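Local coordinates for protein metalloprotease stcE (Escherichia coli, PDB 4DNY) that is a secreted zinc metalloprotease and mucinase of the metzincin group, probably cleaving O-linked glycoproteins in support of bacterial adhesion and immune evasion, at residues A[100-103]-A[107-110]. Numbering follows the deposited sequence.
Sequences VTLS and TLLF
Leu108 inserts the methyl CD1 between Val100 and Leu102, joining strand 98-102 to strand 107-113 across the four-residue connection 103-106. Val100 meets it tip to tip, with CG1 3.8 Å from CD1 of Leu108. On the other flank, CD1 of Leu102 lies 3.8 Å from Leu108 CD1 and 3.9 Å from Leu108 CG, so the second leucine packs slantwise against the branch point as well as the methyl. These three residues account for most of the 199 Å² buried between the segments. The valine turns CG1 inward by placing it between the backbone N and the carbonyl carbon (chi1 61°), and the same methyl also reaches Phe110, 3.9 Å from CZ. It arrives at the ring edge, in plane, leaving the ring's edge-to-face packing with Tyr95 as a separate contact. The first bond of the Leu102 side chain points neither at nor away from segment 107-110; with CG anti to the backbone N (chi1 175°) its CD1 still reaches Leu108.

The strands belong to different sheets of the beta-sandwich domain: Val100 and Leu102 bond through their backbones to Val93 and Ser91, whereas Leu108 and Phe110 bond to Phe83 and Val81. Their short segments run at 137°, with axes 8.5 Å apart at closest approach, a spacing filled by side chains. Arg119 touches Val100, Leu108 and Phe110 from strand 116-119, while Leu102 continues the packing onto Phe83. With methyls and an aromatic edge as its closest partners, the junction rests on apolar packing, and directional backbone bonding is left to each sheet.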
loop_
_atom_site.group_PDB
_atom_site.type_symbol
_atom_site.label_atom_id
_atom_site.label_comp_id
_atom_site.label_asym_id
_atom_site.label_seq_id
_atom_site.Cartn_x
_atom_site.Cartn_y
_atom_site.Cartn_z
ATOM N N VAL A 100 -2.699 -9.555 4.893
ATOM C CA VAL A 100 -1.930 -9.352 6.102
ATOM C C VAL A 100 -2.661 -8.319 6.939
ATOM O O VAL A 100 -3.307 -7.393 6.413
ATOM C CB VAL A 100 -0.484 -8.909 5.791
ATOM C CG1 VAL A 100 -0.435 -7.541 5.011
ATOM C CG2 VAL A 100 0.364 -8.833 7.088
ATOM N N THR A 101 -2.619 -8.490 8.245
ATOM C CA THR A 101 -3.199 -7.508 9.173
ATOM C C THR A 101 -2.237 -6.317 9.434
ATOM O O THR A 101 -1.064 -6.520 9.743
ATOM C CB THR A 101 -3.558 -8.182 10.498
ATOM O OG1 THR A 101 -4.512 -9.197 10.221
ATOM C CG2 THR A 101 -4.141 -7.151 11.519
ATOM N N LEU A 102 -2.778 -5.115 9.296
ATOM C CA LEU A 102 -2.068 -3.900 9.618
ATOM C C LEU A 102 -2.620 -3.411 10.945
ATOM O O LEU A 102 -3.762 -2.961 11.014
ATOM C CB LEU A 102 -2.301 -2.850 8.514
ATOM C CG LEU A 102 -1.718 -1.463 8.773
ATOM C CD1 LEU A 102 -0.205 -1.486 8.924
ATOM C CD2 LEU A 102 -2.188 -0.550 7.656
ATOM N N SER A 103 -1.845 -3.558 12.003
ATOM C CA SER A 103 -2.318 -3.207 13.333
ATOM C C SER A 103 -1.607 -1.941 13.811
ATOM O O SER A 103 -0.598 -1.514 13.244
ATOM C CB SER A 103 -2.114 -4.358 14.305
ATOM O OG SER A 103 -0.749 -4.738 14.408
ATOM N N THR A 107 4.440 -0.948 10.536
ATOM C CA THR A 107 4.788 -0.505 9.190
ATOM C C THR A 107 4.825 -1.759 8.323
ATOM O O THR A 107 5.340 -2.864 8.768
ATOM C CB THR A 107 6.158 0.153 9.176
ATOM O OG1 THR A 107 6.135 1.382 9.859
ATOM C CG2 THR A 107 6.674 0.403 7.744
ATOM N N LEU A 108 4.302 -1.671 7.111
ATOM C CA LEU A 108 4.347 -2.742 6.127
ATOM C C LEU A 108 4.928 -2.190 4.827
ATOM O O LEU A 108 4.767 -1.030 4.509
ATOM C CB LEU A 108 2.960 -3.306 5.834
ATOM C CG LEU A 108 2.195 -3.908 6.974
ATOM C CD1 LEU A 108 0.779 -4.220 6.503
ATOM C CD2 LEU A 108 2.914 -5.132 7.504
ATOM N N LEU A 109 5.606 -3.029 4.038
ATOM C CA LEU A 109 6.202 -2.566 2.801
ATOM C C LEU A 109 6.066 -3.632 1.689
ATOM O O LEU A 109 6.285 -4.837 1.962
ATOM C CB LEU A 109 7.664 -2.266 2.999
ATOM C CG LEU A 109 8.437 -1.648 1.825
ATOM C CD1 LEU A 109 7.873 -0.235 1.490
ATOM C CD2 LEU A 109 9.912 -1.543 2.130
ATOM N N PHE A 110 5.673 -3.206 0.495
ATOM C CA PHE A 110 5.381 -4.056 -0.648
ATOM C C PHE A 110 6.090 -3.542 -1.889
ATOM O O PHE A 110 6.265 -2.328 -2.064
ATOM C CB PHE A 110 3.868 -4.100 -0.928
ATOM C CG PHE A 110 3.034 -4.628 0.185
ATOM C CD1 PHE A 110 2.636 -5.966 0.232
ATOM C CD2 PHE A 110 2.603 -3.800 1.184
ATOM C CE1 PHE A 110 1.861 -6.440 1.266
ATOM C CE2 PHE A 110 1.790 -4.276 2.225
ATOM C CZ PHE A 110 1.415 -5.605 2.227
#